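Long-range contacts in TCP pilus virulence regulatory protein (Vibrio cholerae, PDB 4MLO), which probably activates transcription of virulence genes, including those of the TCP pilus, as an AraC-family DNA-binding regulator that holds a palmitoleic acid molecule: residues 23-27 and 219-223; 61-65 and 171-175; 65-69 and 112-116. One frame throughout, in Å; residues are numbered along the deposited sequence. Where two conformers were deposited one is given.

Contact 1: 23-27 and 219-223; sequences NNLYI and SIRIS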
# COMPACT_ATOMS: atom_id res chain seq x y z
N ASN A 23 10.21 -6.41 -0.81
CA ASN A 23 11.35 -5.79 -0.15
C ASN A 23 11.35 -4.31 -0.47
O ASN A 23 11.55 -3.93 -1.62
CB ASN A 23 12.67 -6.41 -0.58
CG ASN A 23 13.86 -5.80 0.15
OD1 ASN A 23 13.94 -5.88 1.36
ND2 ASN A 23 14.77 -5.21 -0.58
N ASN A 24 11.16 -3.46 0.55
CA ASN A 24 11.17 -2.03 0.35
C ASN A 24 10.09 -1.62 -0.66
O ASN A 24 10.28 -0.75 -1.50
CB ASN A 24 12.55 -1.53 -0.07
CG ASN A 24 13.54 -1.52 1.11
OD1 ASN A 24 13.12 -1.64 2.28
ND2 ASN A 24 14.82 -1.42 0.81
N LEU A 25 8.90 -2.19 -0.45
CA LEU A 25 7.70 -1.83 -1.21
C LEU A 25 7.08 -0.58 -0.59
O LEU A 25 6.56 -0.64 0.53
CB LEU A 25 6.69 -2.98 -1.21
CG LEU A 25 5.40 -2.76 -2.00
CD1 LEU A 25 5.74 -2.71 -3.50
CD2 LEU A 25 4.31 -3.80 -1.66
N TYR A 26 7.10 0.52 -1.35
CA TYR A 26 6.48 1.79 -0.96
C TYR A 26 4.98 1.75 -1.23
O TYR A 26 4.54 1.43 -2.34
CB TYR A 26 7.12 2.97 -1.71
CG TYR A 26 6.38 4.28 -1.52
CD1 TYR A 26 6.50 5.01 -0.35
CD2 TYR A 26 5.55 4.75 -2.50
CE1 TYR A 26 5.78 6.20 -0.19
CE2 TYR A 26 4.85 5.88 -2.34
CZ TYR A 26 4.94 6.59 -1.19
OH TYR A 26 4.16 7.73 -1.14
N ILE A 27 4.20 2.08 -0.22
CA ILE A 27 2.75 1.99 -0.30
C ILE A 27 2.28 3.40 -0.68
O ILE A 27 2.25 4.30 0.15
CB ILE A 27 2.13 1.51 1.01
CG1 ILE A 27 2.70 0.14 1.39
CG2 ILE A 27 0.65 1.43 0.87
CD1 ILE A 27 2.51 -0.95 0.33
N SER A 219 12.12 3.24 -4.40
CA SER A 219 10.88 2.58 -3.99
C SER A 219 9.66 3.35 -4.48
O SER A 219 8.70 2.75 -4.96
CB SER A 219 10.85 2.38 -2.46
OG SER A 219 10.51 3.55 -1.71
N ILE A 220 9.67 4.68 -4.37
CA ILE A 220 8.56 5.48 -4.88
C ILE A 220 8.44 5.34 -6.39
O ILE A 220 7.32 5.23 -6.93
CB ILE A 220 8.74 6.95 -4.45
CG1 ILE A 220 8.71 7.05 -2.91
CG2 ILE A 220 7.67 7.87 -5.12
CD1 ILE A 220 9.15 8.40 -2.44
N ARG A 221 9.58 5.28 -7.09
CA ARG A 221 9.58 5.09 -8.55
C ARG A 221 9.04 3.71 -8.94
O ARG A 221 8.35 3.60 -9.95
CB ARG A 221 10.97 5.30 -9.12
CG ARG A 221 11.42 6.77 -9.07
CD ARG A 221 12.81 6.98 -9.69
NE ARG A 221 13.07 8.42 -9.84
CZ ARG A 221 14.25 9.01 -9.85
NH1 ARG A 221 15.37 8.32 -9.72
NH2 ARG A 221 14.29 10.34 -9.97
N ILE A 222 9.31 2.67 -8.16
CA ILE A 222 8.73 1.36 -8.50
C ILE A 222 7.22 1.40 -8.37
O ILE A 222 6.48 0.83 -9.19
CB ILE A 222 9.34 0.24 -7.62
CG1 ILE A 222 10.80 -0.06 -7.99
CG2 ILE A 222 8.51 -1.09 -7.69
CD1 ILE A 222 11.04 -0.50 -9.44
N SER A 223 6.72 2.02 -7.32
CA SER A 223 5.28 2.05 -7.17
C SER A 223 4.64 2.90 -8.26
O SER A 223 3.54 2.58 -8.71
CB SER A 223 4.94 2.49 -5.75
OG SER A 223 5.36 1.47 -4.85
O HOH W 1 7.85 0.21 -4.17
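Tyr26 points its side chain from the end of strand 19-26 at helix 213-230, and Ser219, Ile220 and Ser223 receive it. Its CB comes first against the helix, 3.4 Å from Ser219 OG, which in this one of its two conformers is bonded to the carbonyl of Leu216. With CG anti to the backbone N (chi1 171°), the ring is laid along the helix flank, where Ile220 CG1 sits over its face, 3.8 Å from the centroid and only 7° off the ring normal: a CH-pi contact that every ring carbon shares. Near the ring plane, at the edge, lies Ser223 CB, 4.0 Å from Tyr26 CD2. The tip, OH, reaches toward helix 170-180 and is hydrogen-bonded to Asn64 OD1. In the two residues before Tyr26, Asn24 and Leu25 both face Gln67 of strand 66-73 in a G1 beta bulge, and Asn24 O abuts Ser219 CB. The contact joins the cupin-like domain to the helical, AraC-type part of the chain. The backbone of Tyr26 is gripped as well. In one of two conformers, Ser223 OG donates a short bond of 2.6 Å to Tyr26 O, the hydroxyl oxygen tilted 17° from the carbonyl plane. One water accepts from Tyr26 N and donates to both Ser219 O and Ser223 OG, while Leu25, whose CB points away from the helix, touches the bound palmitoleic acid.

Contact 2: 61-65 and 171-175; sequences LKKNS and MEKIS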
# COMPACT_ATOMS: atom_id res chain seq x y z
N LEU A 61 -2.57 -1.91 4.82
CA LEU A 61 -1.22 -1.36 4.67
C LEU A 61 -1.31 0.16 4.66
O LEU A 61 -2.08 0.74 3.87
CB LEU A 61 -0.53 -1.86 3.40
CG LEU A 61 -0.41 -3.39 3.23
CD1 LEU A 61 0.28 -3.71 1.93
CD2 LEU A 61 0.35 -3.99 4.40
N LYS A 62 -0.52 0.81 5.51
CA LYS A 62 -0.61 2.26 5.68
C LYS A 62 0.10 2.99 4.55
O LYS A 62 1.20 2.61 4.12
CB LYS A 62 -0.01 2.67 7.02
CG LYS A 62 -0.29 4.10 7.36
CD LYS A 62 0.54 4.56 8.52
CE LYS A 62 0.29 3.75 9.73
NZ LYS A 62 1.00 4.37 10.89
N LYS A 63 -0.52 4.06 4.09
CA LYS A 63 0.09 4.91 3.07
C LYS A 63 1.41 5.45 3.58
O LYS A 63 1.54 5.80 4.76
CB LYS A 63 -0.84 6.06 2.73
CG LYS A 63 -0.36 6.90 1.56
CD LYS A 63 -1.24 8.13 1.31
CE LYS A 63 -0.70 8.90 0.14
NZ LYS A 63 -1.36 10.22 -0.07
N ASN A 64 2.39 5.49 2.67
CA ASN A 64 3.76 5.99 2.87
C ASN A 64 4.61 5.05 3.70
O ASN A 64 5.72 5.38 4.07
CB ASN A 64 3.80 7.39 3.49
CG ASN A 64 3.22 8.43 2.57
OD1 ASN A 64 3.40 8.39 1.36
ND2 ASN A 64 2.46 9.36 3.14
N SER A 65 4.12 3.84 3.98
CA SER A 65 4.96 2.90 4.66
C SER A 65 5.89 2.22 3.65
O SER A 65 5.65 2.24 2.45
CB SER A 65 4.12 1.85 5.40
OG SER A 65 3.31 1.09 4.51
N MET A 171 6.56 12.54 6.41
CA MET A 171 6.78 11.56 5.36
C MET A 171 5.88 11.83 4.17
O MET A 171 6.29 11.66 3.02
CB MET A 171 6.55 10.14 5.86
CG MET A 171 6.87 9.07 4.81
SD MET A 171 8.64 8.99 4.34
CE MET A 171 8.56 7.69 3.10
N GLU A 172 4.63 12.23 4.44
CA GLU A 172 3.73 12.59 3.35
C GLU A 172 4.27 13.80 2.60
O GLU A 172 4.19 13.87 1.37
CB GLU A 172 2.33 12.83 3.90
CG GLU A 172 1.39 13.54 2.94
CD GLU A 172 0.99 12.74 1.74
OE1 GLU A 172 1.18 11.50 1.73
OE2 GLU A 172 0.48 13.37 0.78
N LYS A 173 4.87 14.77 3.31
CA LYS A 173 5.45 15.91 2.63
C LYS A 173 6.58 15.48 1.70
O LYS A 173 6.67 15.95 0.56
CB LYS A 173 5.95 16.94 3.63
CG LYS A 173 4.86 17.72 4.34
CD LYS A 173 5.49 18.77 5.25
CE LYS A 173 4.47 19.40 6.18
NZ LYS A 173 3.34 20.00 5.42
N ILE A 174 7.47 14.61 2.18
CA ILE A 174 8.58 14.13 1.35
C ILE A 174 8.05 13.36 0.15
O ILE A 174 8.43 13.61 -0.99
CB ILE A 174 9.52 13.25 2.19
CG1 ILE A 174 10.20 14.06 3.32
CG2 ILE A 174 10.52 12.52 1.29
CD1 ILE A 174 10.90 13.16 4.31
N SER A 175 7.18 12.37 0.40
CA SER A 175 6.65 11.53 -0.67
C SER A 175 5.89 12.34 -1.70
O SER A 175 6.01 12.11 -2.90
CB SER A 175 5.76 10.45 -0.07
OG SER A 175 6.48 9.73 0.94
O HOH W 2 2.29 10.76 -0.75
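Asn64 reaches across to Glu172 and supplies the main polar link between the loop 61-65 and helix 170-180. Its ND2 donates to Glu172 OE1 over 2.9 Å, nearly straight at 172°. The acceptor lies in the amide plane and uses its anti lone pair, the one directed away from OE2, although the amide and carboxylate planes are turned 40° apart. Glu172 gets there by folding back at chi2, which brings OE1 alongside the helix instead of out from it. The other end of the amide, OD1, has its strongest partner in Tyr26 OH; it also lies 3.4 Å from Ser175 OG, and a water donates to Glu172 OE1 and, weakly, to this same OD1. With both ends engaged, the rotation of the amide is well defined.

The charged interaction is looser. Lys63, extended throughout, brings NZ to 3.4 Å from Glu172 OE1 in a salt bridge whose hydrogen bond is weak; the stronger salt bridge of NZ is with Asp88, so Glu172 is its secondary partner.

Apolar packing is confined to Met171, whose CG rests 3.7 Å from Asn64 CB. Within the helix, Ser175 OG and Ser175 N approach Met171 O from opposite faces of its plane.

The loop itself is a type II beta turn, Lys62 to Ser65, linking strands 57-61 and 66-73 of the cupin-like domain. Asn64 sits at its third position with a positive phi (74°). Behind the contact, Met171 and Ile174 turn to Leu216 of helix 213-230, and Ile174 also packs on helix 188-195.

Contact 3: 65-69 and 112-116; sequences SIQRF and KDLLL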
# COMPACT_ATOMS: atom_id res chain seq x y z
N SER A 65 4.12 3.84 3.98
CA SER A 65 4.96 2.90 4.66
C SER A 65 5.89 2.22 3.65
O SER A 65 5.65 2.24 2.45
CB SER A 65 4.12 1.85 5.40
OG SER A 65 3.31 1.09 4.51
N ILE A 66 6.94 1.60 4.16
CA ILE A 66 7.89 0.83 3.37
C ILE A 66 7.83 -0.59 3.89
O ILE A 66 8.30 -0.88 5.00
CB ILE A 66 9.32 1.39 3.46
CG1 ILE A 66 9.38 2.82 2.93
CG2 ILE A 66 10.31 0.48 2.71
CD1 ILE A 66 8.99 2.99 1.51
N GLN A 67 7.25 -1.48 3.09
CA GLN A 67 6.91 -2.83 3.54
C GLN A 67 7.98 -3.85 3.20
O GLN A 67 8.63 -3.79 2.14
CB GLN A 67 5.58 -3.25 2.92
CG GLN A 67 4.39 -2.38 3.33
CD GLN A 67 3.95 -2.62 4.76
OE1 GLN A 67 4.24 -3.66 5.34
NE2 GLN A 67 3.20 -1.67 5.33
N ARG A 68 8.17 -4.80 4.12
CA ARG A 68 9.01 -5.99 3.92
C ARG A 68 8.25 -7.19 4.45
O ARG A 68 8.24 -7.42 5.66
CB ARG A 68 10.35 -5.86 4.63
CG ARG A 68 11.17 -4.68 4.17
CD ARG A 68 12.39 -4.44 5.05
NE ARG A 68 12.98 -3.17 4.71
CZ ARG A 68 12.71 -2.00 5.31
NH1 ARG A 68 11.89 -1.92 6.35
NH2 ARG A 68 13.31 -0.92 4.87
N PHE A 69 7.65 -7.98 3.56
CA PHE A 69 6.84 -9.10 4.02
C PHE A 69 6.75 -10.12 2.90
O PHE A 69 7.02 -9.82 1.74
CB PHE A 69 5.45 -8.69 4.50
CG PHE A 69 4.50 -8.23 3.41
CD1 PHE A 69 4.45 -6.90 3.05
CD2 PHE A 69 3.60 -9.11 2.82
CE1 PHE A 69 3.56 -6.46 2.10
CE2 PHE A 69 2.70 -8.68 1.86
CZ PHE A 69 2.67 -7.35 1.51
N LYS A 112 2.59 1.23 13.84
CA LYS A 112 2.24 0.02 13.11
C LYS A 112 1.80 0.36 11.69
O LYS A 112 0.91 1.19 11.48
CB LYS A 112 1.14 -0.75 13.84
N ASP A 113 2.42 -0.32 10.71
CA ASP A 113 2.20 -0.10 9.27
C ASP A 113 1.41 -1.21 8.60
O ASP A 113 1.00 -1.04 7.43
CB ASP A 113 3.54 -0.01 8.52
CG ASP A 113 4.32 1.25 8.83
OD1 ASP A 113 5.56 1.20 8.78
OD2 ASP A 113 3.69 2.29 9.12
N LEU A 114 1.25 -2.35 9.26
CA LEU A 114 0.56 -3.49 8.68
C LEU A 114 -0.37 -4.02 9.75
O LEU A 114 0.09 -4.44 10.82
CB LEU A 114 1.55 -4.56 8.19
CG LEU A 114 1.01 -5.78 7.47
CD1 LEU A 114 2.13 -6.42 6.65
CD2 LEU A 114 0.41 -6.82 8.39
N LEU A 115 -1.67 -3.95 9.51
CA LEU A 115 -2.68 -4.25 10.52
C LEU A 115 -3.60 -5.35 10.00
O LEU A 115 -3.80 -5.48 8.79
CB LEU A 115 -3.47 -2.99 10.89
CG LEU A 115 -2.66 -1.73 11.26
CD1 LEU A 115 -3.60 -0.58 11.53
CD2 LEU A 115 -1.79 -1.95 12.48
N LEU A 116 -4.04 -6.21 10.91
CA LEU A 116 -4.96 -7.30 10.62
C LEU A 116 -6.32 -7.03 11.24
O LEU A 116 -6.41 -6.60 12.40
CB LEU A 116 -4.38 -8.62 11.16
CG LEU A 116 -5.22 -9.90 11.04
CD1 LEU A 116 -4.95 -10.60 9.73
CD2 LEU A 116 -4.95 -10.83 12.21
O HOH W 3 7.21 1.97 7.00
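Gln67 and Ser65 meet Asp113 and Leu114 where strand 66-73 begins and strand 114-118 starts out. The close part centres on the Gln67 amide. Bent at chi2 (-73°), the chain brings NE2 to Asp113 O at 3.1 Å, a bond that is far from straight (135°), with the donor well above the carbonyl plane. The same NE2 also donates to Ser65 OG at 2.9 Å, so two acceptors hold the amide; Ser65 OG in turn donates to Lys62 O within the preceding turn, which fixes it as an acceptor for Gln67. Gln67 OE1 lies against Leu114 CD1, 3.7 Å away, and Ser65 CB packs on the Asp113 carboxylate carbon at 3.5 Å.

Looser contact follows in both directions. Toward the palmitoleic acid pocket, Phe69 CD1 stays 4.3 Å from Leu114 CD1, while its ring also meets that of Phe22. On the wetter side, a water donates to Asp113 OD1 over 2.5 Å and accepts from Ile66 N, bridging the segments beside their closest approach; Asp113 OD2 has a long, weak ion pair with Lys62.

The two strands belong to different sheets, and inward-facing side chains fill the space between them, as in the two-sheet beta barrel of cupin-like domains, with Phe69 lining the palmitoleic acid pocket.

The three contacts cluster near the middle of the chain, their centres 11 to 12 Å apart. Contacts 1 and 2 meet where Tyr26 OH lies 2.7 Å from Asn64 OD1, so helices 213-230 and 170-180 are tied to the same strand end and turn. Contact 3 starts from that turn through the shared Ser65, and joins contact 1 by backbone pairing: Leu25 O to Gln67 N is 2.8 Å. Lys62 N to Asp113 O, 3.1 Å, links contacts 2 and 3. Each contact has a pocket residue in one segment, though Leu61 takes no part in contact 2; the side chains of Leu25 and Phe69 come about 4 Å from the palmitoleic acid, that of Lys63 about 12 Å.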